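Local atomic coordinates of tryptophan halogenase superfamily (Brevundimonas sp. BAL3, PDB entry 6FRL), a protein that catalyses the flavin-dependent halogenation of organic substrates, preferring bromination over chlorination. Residues B[395-400]-B[449-454]; B[423-427]-B[438-443]. All blocks are in the same frame, centred on the assembly; numbering follows the deposited sequence.

How the interactions relate
Interaction 1 joins helix 376-402 to helix 447-456 in a buried contact made almost wholly of aromatic and branched aliphatic side chains. Interaction 2 lies further from the centre of the chain, with its centre about 11 Å from that of interaction 1, where helix 422-434 meets the loop running to helix 447-456. There the chemistry turns polar: a lysine, a tyrosine hydroxyl and a water tie a loop to a helix, and one edge faces the second subunit. The two contacts touch directly. D395 OD2 and T423 OG1 probably share a hydrogen bond, I398 packs on L424, and W450 lies between F396 in interaction 1 and K427 in interaction 2.

Interaction 1 of 2, residues B[395-400]-B[449-454]; sequences DFIILH and SWLAIY
The imidazole of H400, against which I453 rests, is held through both nitrogens: ND1 donates to F396 O at 2.8 Å, with the acceptor close to the ring plane, and NE2 bonds to E351. This fixes the ring's rotation, and I453 CD1 lies 3.4 Å from H400 NE2. Isoleucine suits the spot because its two branches part. CG1, anti to the carbonyl carbon, meets F396 CZ at 3.5 Å, while CG2 turns to L399. The F396 ring, swung away from its own backbone N (chi1 -170°), enters between the helices and points an edge at the indole of W450 in a T-shaped stack. F396 CD1 stands over the centre of the six-membered ring of W450, the centroids 5.0 Å apart and the planes at 61°. At another edge, near the phenyl plane, lies S449 O, 3.6 Å from CE1. L399 finishes the apolar seam mainly through CD2, which approaches W450 CE3 at 3.7 Å and Y454 CE1 at 3.9 Å. W450 is also in a cation-pi contact with K427 on the face turned away from F396, and its NE1 is bonded to F445 O. An alanine in place of W450 would probably open a gap between the helices, leaving the edge of F396 without its aromatic face and K427 without its pi partner. The two segments run nearly parallel, 14° apart, with axes 10.8 Å from each other, a wide spacing filled by large side chains, consistent with the helical part that flavin-dependent halogenases add to their Rossmann-type flavin-binding core.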
ATOM      1  N   ASP B 395      -4.166   8.321 -15.640  1.00 31.36           N
ATOM      2  CA  ASP B 395      -2.756   8.149 -16.015  1.00 32.15           C
ATOM      3  C   ASP B 395      -2.476   6.813 -16.688  1.00 32.94           C
ATOM      4  O   ASP B 395      -1.757   6.774 -17.676  1.00 35.96           O
ATOM      5  CB  ASP B 395      -1.841   8.312 -14.791  1.00 31.65           C
ATOM      6  CG  ASP B 395      -1.781   9.746 -14.294  1.00 32.65           C
ATOM      7  OD1 ASP B 395      -2.484  10.624 -14.852  1.00 34.63           O
ATOM      8  OD2 ASP B 395      -1.036   9.988 -13.332  1.00 31.33           O
ATOM      9  N   PHE B 396      -3.029   5.718 -16.171  1.00 30.38           N
ATOM     10  CA  PHE B 396      -2.887   4.438 -16.866  1.00 29.74           C
ATOM     11  C   PHE B 396      -3.473   4.500 -18.270  1.00 28.74           C
ATOM     12  O   PHE B 396      -2.839   4.015 -19.211  1.00 26.31           O
ATOM     13  CB  PHE B 396      -3.521   3.295 -16.047  1.00 30.80           C
ATOM     14  CG  PHE B 396      -3.217   1.913 -16.562  1.00 29.96           C
ATOM     15  CD1 PHE B 396      -1.900   1.477 -16.672  1.00 30.65           C
ATOM     16  CD2 PHE B 396      -4.243   1.022 -16.873  1.00 30.16           C
ATOM     17  CE1 PHE B 396      -1.613   0.176 -17.130  1.00 28.28           C
ATOM     18  CE2 PHE B 396      -3.962  -0.262 -17.326  1.00 30.07           C
ATOM     19  CZ  PHE B 396      -2.634  -0.681 -17.458  1.00 27.73           C
ATOM     20  N   ILE B 397      -4.668   5.105 -18.417  1.00 28.95           N
ATOM     21  CA  ILE B 397      -5.302   5.245 -19.750  1.00 28.61           C
ATOM     22  C   ILE B 397      -4.434   6.109 -20.700  1.00 29.04           C
ATOM     23  O   ILE B 397      -4.159   5.723 -21.825  1.00 25.81           O
ATOM     24  CB  ILE B 397      -6.756   5.783 -19.649  1.00 25.53           C
ATOM     25  CG1 ILE B 397      -7.640   4.695 -19.016  1.00 25.36           C
ATOM     26  CG2 ILE B 397      -7.293   6.165 -21.028  1.00 22.31           C
ATOM     27  CD1 ILE B 397      -8.971   5.166 -18.487  1.00 24.51           C
ATOM     28  N   ILE B 398      -3.993   7.263 -20.216  1.00 29.61           N
ATOM     29  CA  ILE B 398      -3.110   8.146 -20.974  1.00 29.79           C
ATOM     30  C   ILE B 398      -1.888   7.408 -21.578  1.00 30.77           C
ATOM     31  O   ILE B 398      -1.585   7.562 -22.780  1.00 33.12           O
ATOM     32  CB  ILE B 398      -2.633   9.321 -20.083  1.00 29.25           C
ATOM     33  CG1 ILE B 398      -3.793  10.288 -19.858  1.00 28.26           C
ATOM     34  CG2 ILE B 398      -1.457  10.060 -20.740  1.00 28.68           C
ATOM     35  CD1 ILE B 398      -3.549  11.305 -18.774  1.00 30.53           C
ATOM     36  N   LEU B 399      -1.209   6.612 -20.745  1.00 27.41           N
ATOM     37  CA  LEU B 399      -0.015   5.868 -21.156  1.00 26.85           C
ATOM     38  C   LEU B 399      -0.196   5.115 -22.462  1.00 26.81           C
ATOM     39  O   LEU B 399       0.746   5.076 -23.270  1.00 28.74           O
ATOM     40  CB  LEU B 399       0.454   4.881 -20.055  1.00 26.21           C
ATOM     41  CG  LEU B 399       1.796   4.186 -20.305  1.00 25.66           C
ATOM     42  CD1 LEU B 399       2.936   5.184 -20.336  1.00 27.06           C
ATOM     43  CD2 LEU B 399       2.078   3.112 -19.290  1.00 26.04           C
ATOM     44  N   HIS B 400      -1.374   4.511 -22.656  1.00 26.18           N
ATOM     45  CA  HIS B 400      -1.659   3.698 -23.842  1.00 27.89           C
ATOM     46  C   HIS B 400      -1.515   4.560 -25.141  1.00 31.45           C
ATOM     47  O   HIS B 400      -0.954   4.123 -26.175  1.00 32.98           O
ATOM     48  CB  HIS B 400      -3.068   3.098 -23.781  1.00 28.26           C
ATOM     49  CG  HIS B 400      -3.287   2.044 -22.723  1.00 29.49           C
ATOM     50  ND1 HIS B 400      -3.309   2.326 -21.373  1.00 29.09           N
ATOM     51  CD2 HIS B 400      -3.607   0.719 -22.833  1.00 29.02           C
ATOM     52  CE1 HIS B 400      -3.598   1.223 -20.695  1.00 27.62           C
ATOM     53  NE2 HIS B 400      -3.782   0.235 -21.556  1.00 26.91           N
ATOM     54  N   SER B 449       0.447  -4.815 -14.402  1.00 29.65           N
ATOM     55  CA  SER B 449      -0.348  -4.223 -15.465  1.00 29.82           C
ATOM     56  C   SER B 449       0.407  -3.130 -16.200  1.00 28.15           C
ATOM     57  O   SER B 449       0.209  -2.945 -17.401  1.00 27.14           O
ATOM     58  CB  SER B 449      -1.676  -3.704 -14.905  1.00 30.47           C
ATOM     59  OG  SER B 449      -2.513  -4.810 -14.624  1.00 28.65           O
ATOM     60  N   TRP B 450       1.241  -2.392 -15.470  1.00 27.99           N
ATOM     61  CA  TRP B 450       2.098  -1.345 -16.062  1.00 27.96           C
ATOM     62  C   TRP B 450       3.148  -1.982 -16.981  1.00 25.99           C
ATOM     63  O   TRP B 450       3.361  -1.531 -18.114  1.00 21.86           O
ATOM     64  CB  TRP B 450       2.744  -0.474 -14.942  1.00 28.48           C
ATOM     65  CG  TRP B 450       1.724   0.415 -14.295  1.00 28.08           C
ATOM     66  CD1 TRP B 450       0.886   0.083 -13.279  1.00 29.13           C
ATOM     67  CD2 TRP B 450       1.378   1.753 -14.675  1.00 28.61           C
ATOM     68  NE1 TRP B 450       0.053   1.133 -12.978  1.00 29.21           N
ATOM     69  CE2 TRP B 450       0.322   2.167 -13.831  1.00 29.23           C
ATOM     70  CE3 TRP B 450       1.844   2.640 -15.662  1.00 29.94           C
ATOM     71  CZ2 TRP B 450      -0.272   3.431 -13.934  1.00 31.05           C
ATOM     72  CZ3 TRP B 450       1.265   3.905 -15.752  1.00 30.08           C
ATOM     73  CH2 TRP B 450       0.222   4.286 -14.893  1.00 29.74           C
ATOM     74  N   LEU B 451       3.774  -3.050 -16.463  1.00 25.95           N
ATOM     75  CA  LEU B 451       4.680  -3.920 -17.220  1.00 25.41           C
ATOM     76  C   LEU B 451       4.080  -4.396 -18.536  1.00 24.21           C
ATOM     77  O   LEU B 451       4.745  -4.339 -19.561  1.00 23.49           O
ATOM     78  CB  LEU B 451       5.101  -5.119 -16.390  1.00 25.79           C
ATOM     79  CG  LEU B 451       6.140  -6.088 -16.968  1.00 27.02           C
ATOM     80  CD1 LEU B 451       7.378  -5.384 -17.516  1.00 27.28           C
ATOM     81  CD2 LEU B 451       6.581  -7.095 -15.904  1.00 26.37           C
ATOM     82  N   ALA B 452       2.822  -4.841 -18.511  1.00 24.20           N
ATOM     83  CA  ALA B 452       2.152  -5.329 -19.733  1.00 23.69           C
ATOM     84  C   ALA B 452       2.060  -4.241 -20.804  1.00 24.27           C
ATOM     85  O   ALA B 452       2.191  -4.505 -22.010  1.00 24.18           O
ATOM     86  CB  ALA B 452       0.763  -5.866 -19.415  1.00 22.33           C
ATOM     87  N   ILE B 453       1.819  -3.011 -20.361  1.00 23.86           N
ATOM     88  CA  ILE B 453       1.717  -1.902 -21.295  1.00 23.66           C
ATOM     89  C   ILE B 453       3.117  -1.477 -21.787  1.00 25.55           C
ATOM     90  O   ILE B 453       3.325  -1.304 -23.001  1.00 23.13           O
ATOM     91  CB  ILE B 453       0.911  -0.740 -20.681  1.00 22.98           C
ATOM     92  CG1 ILE B 453      -0.500  -1.237 -20.231  1.00 22.17           C
ATOM     93  CG2 ILE B 453       0.809   0.432 -21.664  1.00 23.61           C
ATOM     94  CD1 ILE B 453      -1.292  -2.053 -21.242  1.00 21.17           C
ATOM     95  N   TYR B 454       4.088  -1.370 -20.868  1.00 26.48           N
ATOM     96  CA  TYR B 454       5.448  -1.019 -21.287  1.00 27.65           C
ATOM     97  C   TYR B 454       5.928  -2.019 -22.345  1.00 28.16           C
ATOM     98  O   TYR B 454       6.343  -1.615 -23.437  1.00 27.25           O
ATOM     99  CB  TYR B 454       6.428  -0.942 -20.111  1.00 26.98           C
ATOM    100  CG  TYR B 454       6.191   0.212 -19.136  1.00 26.51           C
ATOM    101  CD1 TYR B 454       6.041   1.508 -19.581  1.00 26.95           C
ATOM    102  CD2 TYR B 454       6.156  -0.008 -17.748  1.00 26.38           C
ATOM    103  CE1 TYR B 454       5.848   2.565 -18.674  1.00 28.75           C
ATOM    104  CE2 TYR B 454       5.957   1.020 -16.841  1.00 26.45           C
ATOM    105  CZ  TYR B 454       5.799   2.309 -17.305  1.00 28.06           C
ATOM    106  OH  TYR B 454       5.620   3.356 -16.427  1.00 30.38           O
TER

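Interaction 2 of 2, residues B[423-427]-B[438-443]; sequences TLERK and VRYRWE
K427 NZ grips both ends of the loop segment. It forms a salt bridge with E443 OE1 at 2.6 Å and donates to V438 O at 2.9 Å, arriving from above the carbonyl plane. The carboxylate is met on its syn side, and the same OE1 takes a weak bond from Y440 N, so the glutamate also steadies its own loop. Lysine suits this buried place because its chain is long: CG rests against V438 CB at 3.8 Å, and beyond it the chain bends at chi3 and chi4 (140° and 82°) to bring NZ to V438 O and E443 OE1. Here the chain leaves helix 422-434, doubles back and runs along the helix flank before entering helix 447-456, a helix-loop-helix connection pinned by polar bonds. Y440 adds a second tie: its hydroxyl donates to T423 O at 3.0 Å, on a lone pair in the carbonyl plane, while V438 CG1 lies 3.5 Å from the plane of its ring. A water bridges K427 O and V438 N. The rim at R426, partly exposed, is held more loosely: there is contact here but no hydrogen bond across the segments. Its guanidinium stands almost perpendicular to the tyrosine ring and sets one face over Y440 OH, with NH1 3.4 Å from that oxygen but badly angled for a hydrogen bond. NH2 faces the second subunit, where E381 and D384 of that subunit offer long, weak ion pairs.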
ATOM      1  N   THR B 423       2.738  13.215 -12.730  1.00 37.74           N
ATOM      2  CA  THR B 423       2.671  11.880 -12.082  1.00 35.23           C
ATOM      3  C   THR B 423       3.060  10.718 -13.041  1.00 32.62           C
ATOM      4  O   THR B 423       3.779   9.795 -12.640  1.00 32.37           O
ATOM      5  CB  THR B 423       1.262  11.624 -11.520  1.00 33.56           C
ATOM      6  OG1 THR B 423       0.308  12.078 -12.465  1.00 34.01           O
ATOM      7  CG2 THR B 423       1.052  12.389 -10.229  1.00 34.35           C
ATOM      8  N   LEU B 424       2.614  10.815 -14.295  1.00 30.45           N
ATOM      9  CA  LEU B 424       2.954   9.873 -15.345  1.00 31.71           C
ATOM     10  C   LEU B 424       4.363  10.067 -15.923  1.00 33.32           C
ATOM     11  O   LEU B 424       5.007   9.073 -16.327  1.00 33.10           O
ATOM     12  CB  LEU B 424       1.931   9.947 -16.480  1.00 30.66           C
ATOM     13  CG  LEU B 424       2.106   8.921 -17.604  1.00 32.13           C
ATOM     14  CD1 LEU B 424       2.085   7.486 -17.050  1.00 31.54           C
ATOM     15  CD2 LEU B 424       1.002   9.124 -18.626  1.00 33.56           C
ATOM     16  N   GLU B 425       4.819  11.322 -16.007  1.00 35.17           N
ATOM     17  CA  GLU B 425       6.203  11.618 -16.432  1.00 36.38           C
ATOM     18  C   GLU B 425       7.184  10.905 -15.513  1.00 33.16           C
ATOM     19  O   GLU B 425       8.127  10.279 -15.985  1.00 31.99           O
ATOM     20  CB  GLU B 425       6.508  13.126 -16.446  1.00 38.42           C
ATOM     21  CG  GLU B 425       5.997  13.872 -17.683  1.00 41.49           C
ATOM     22  CD  GLU B 425       6.184  15.406 -17.611  1.00 48.41           C
ATOM     23  OE1 GLU B 425       6.658  15.935 -16.562  1.00 49.40           O
ATOM     24  OE2 GLU B 425       5.839  16.091 -18.613  1.00 45.12           O
ATOM     25  N   ARG B 426       6.936  10.990 -14.215  1.00 31.32           N
ATOM     26  CA  ARG B 426       7.805  10.367 -13.223  1.00 35.49           C
ATOM     27  C   ARG B 426       7.838   8.844 -13.328  1.00 34.21           C
ATOM     28  O   ARG B 426       8.912   8.256 -13.181  1.00 35.02           O
ATOM     29  CB  ARG B 426       7.372  10.743 -11.802  1.00 38.80           C
ATOM     30  CG  ARG B 426       7.753  12.151 -11.387  1.00 41.27           C
ATOM     31  CD  ARG B 426       7.169  12.425 -10.023  1.00 46.95           C
ATOM     32  NE  ARG B 426       7.625  11.397  -9.064  1.00 50.16           N
ATOM     33  CZ  ARG B 426       7.099  11.171  -7.859  1.00 50.97           C
ATOM     34  NH1 ARG B 426       6.057  11.884  -7.407  1.00 49.94           N
ATOM     35  NH2 ARG B 426       7.630  10.221  -7.097  1.00 50.06           N
ATOM     36  N   LYS B 427       6.673   8.231 -13.571  1.00 30.04           N
ATOM     37  CA  LYS B 427       6.578   6.788 -13.785  1.00 31.06           C
ATOM     38  C   LYS B 427       7.390   6.349 -14.984  1.00 31.52           C
ATOM     39  O   LYS B 427       8.198   5.432 -14.869  1.00 32.40           O
ATOM     40  CB  LYS B 427       5.121   6.323 -13.979  1.00 31.24           C
ATOM     41  CG  LYS B 427       4.390   5.977 -12.699  1.00 31.79           C
ATOM     42  CD  LYS B 427       2.938   5.589 -12.946  1.00 33.49           C
ATOM     43  CE  LYS B 427       2.499   4.430 -12.064  1.00 34.13           C
ATOM     44  NZ  LYS B 427       2.121   4.888 -10.730  1.00 36.32           N
ATOM     45  N   VAL B 438       7.003   3.463  -9.842  1.00 33.07           N
ATOM     46  CA  VAL B 438       6.617   4.486  -8.883  1.00 34.80           C
ATOM     47  C   VAL B 438       5.231   4.076  -8.389  1.00 35.88           C
ATOM     48  O   VAL B 438       4.334   3.743  -9.184  1.00 36.91           O
ATOM     49  CB  VAL B 438       6.580   5.902  -9.534  1.00 34.95           C
ATOM     50  CG1 VAL B 438       6.026   6.931  -8.558  1.00 33.35           C
ATOM     51  CG2 VAL B 438       7.962   6.289 -10.037  1.00 34.71           C
ATOM     52  N   ARG B 439       5.064   4.076  -7.081  1.00 39.62           N
ATOM     53  CA  ARG B 439       3.815   3.632  -6.484  1.00 48.27           C
ATOM     54  C   ARG B 439       3.178   4.793  -5.731  1.00 43.63           C
ATOM     55  O   ARG B 439       3.756   5.352  -4.790  1.00 41.25           O
ATOM     56  CB  ARG B 439       4.064   2.423  -5.580  1.00 61.34           C
ATOM     57  CG  ARG B 439       4.331   1.145  -6.388  1.00 74.78           C
ATOM     58  CD  ARG B 439       4.558  -0.107  -5.528  1.00 80.61           C
ATOM     59  NE  ARG B 439       5.562  -0.996  -6.144  1.00 89.24           N
ATOM     60  CZ  ARG B 439       5.647  -2.325  -5.991  1.00 96.33           C
ATOM     61  NH1 ARG B 439       4.785  -2.994  -5.220  1.00104.82           N
ATOM     62  NH2 ARG B 439       6.608  -2.997  -6.630  1.00 85.58           N
ATOM     63  N   TYR B 440       2.002   5.183  -6.195  1.00 39.22           N
ATOM     64  CA  TYR B 440       1.190   6.155  -5.500  1.00 38.44           C
ATOM     65  C   TYR B 440       0.097   5.416  -4.725  1.00 37.70           C
ATOM     66  O   TYR B 440      -0.065   4.188  -4.833  1.00 38.96           O
ATOM     67  CB  TYR B 440       0.610   7.139  -6.508  1.00 39.00           C
ATOM     68  CG  TYR B 440       1.638   7.893  -7.360  1.00 37.82           C
ATOM     69  CD1 TYR B 440       2.528   8.813  -6.791  1.00 39.31           C
ATOM     70  CD2 TYR B 440       1.713   7.695  -8.748  1.00 39.08           C
ATOM     71  CE1 TYR B 440       3.463   9.504  -7.571  1.00 37.11           C
ATOM     72  CE2 TYR B 440       2.630   8.402  -9.543  1.00 38.99           C
ATOM     73  CZ  TYR B 440       3.503   9.308  -8.942  1.00 38.40           C
ATOM     74  OH  TYR B 440       4.416   9.983  -9.725  1.00 39.10           O
ATOM     75  N   ARG B 441      -0.652   6.149  -3.918  1.00 40.35           N
ATOM     76  CA  ARG B 441      -1.795   5.556  -3.185  1.00 41.08           C
ATOM     77  C   ARG B 441      -2.948   5.419  -4.181  1.00 37.15           C
ATOM     78  O   ARG B 441      -3.075   6.228  -5.140  1.00 31.17           O
ATOM     79  CB  ARG B 441      -2.253   6.420  -1.991  1.00 44.61           C
ATOM     80  CG  ARG B 441      -1.158   6.849  -1.022  1.00 49.01           C
ATOM     81  CD  ARG B 441      -1.629   7.945  -0.061  1.00 56.16           C
ATOM     82  NE  ARG B 441      -1.888   9.256  -0.696  1.00 63.83           N
ATOM     83  CZ  ARG B 441      -2.812  10.153  -0.299  1.00 64.39           C
ATOM     84  NH1 ARG B 441      -3.611   9.915   0.744  1.00 67.53           N
ATOM     85  NH2 ARG B 441      -2.952  11.304  -0.958  1.00 61.52           N
ATOM     86  N   TRP B 442      -3.766   4.395  -3.955  1.00 35.51           N
ATOM     87  CA  TRP B 442      -5.078   4.235  -4.619  1.00 36.87           C
ATOM     88  C   TRP B 442      -5.021   3.808  -6.095  1.00 36.91           C
ATOM     89  O   TRP B 442      -5.948   4.077  -6.866  1.00 40.60           O
ATOM     90  CB  TRP B 442      -5.959   5.494  -4.406  1.00 38.65           C
ATOM     91  CG  TRP B 442      -6.077   5.852  -2.945  1.00 40.69           C
ATOM     92  CD1 TRP B 442      -5.585   6.964  -2.306  1.00 42.50           C
ATOM     93  CD2 TRP B 442      -6.705   5.060  -1.946  1.00 44.26           C
ATOM     94  NE1 TRP B 442      -5.899   6.915  -0.966  1.00 42.97           N
ATOM     95  CE2 TRP B 442      -6.577   5.752  -0.718  1.00 44.48           C
ATOM     96  CE3 TRP B 442      -7.385   3.824  -1.971  1.00 51.62           C
ATOM     97  CZ2 TRP B 442      -7.079   5.245   0.477  1.00 49.54           C
ATOM     98  CZ3 TRP B 442      -7.906   3.316  -0.782  1.00 52.37           C
ATOM     99  CH2 TRP B 442      -7.751   4.029   0.429  1.00 57.17           C
ATOM    100  N   GLU B 443      -3.953   3.102  -6.463  1.00 36.72           N
ATOM    101  CA  GLU B 443      -3.796   2.533  -7.801  1.00 36.49           C
ATOM    102  C   GLU B 443      -4.782   1.366  -7.971  1.00 31.43           C
ATOM    103  O   GLU B 443      -4.788   0.435  -7.183  1.00 30.58           O
ATOM    104  CB  GLU B 443      -2.382   1.950  -7.989  1.00 41.52           C
ATOM    105  CG  GLU B 443      -1.197   2.896  -7.836  1.00 46.88           C
ATOM    106  CD  GLU B 443      -0.782   3.624  -9.112  1.00 47.91           C
ATOM    107  OE1 GLU B 443       0.243   4.305  -9.032  1.00 49.49           O
ATOM    108  OE2 GLU B 443      -1.441   3.537 -10.174  1.00 50.73           O
TER
HETATM  109  O   HOH W   1       7.863   3.592 -12.990  1.00 25.44           O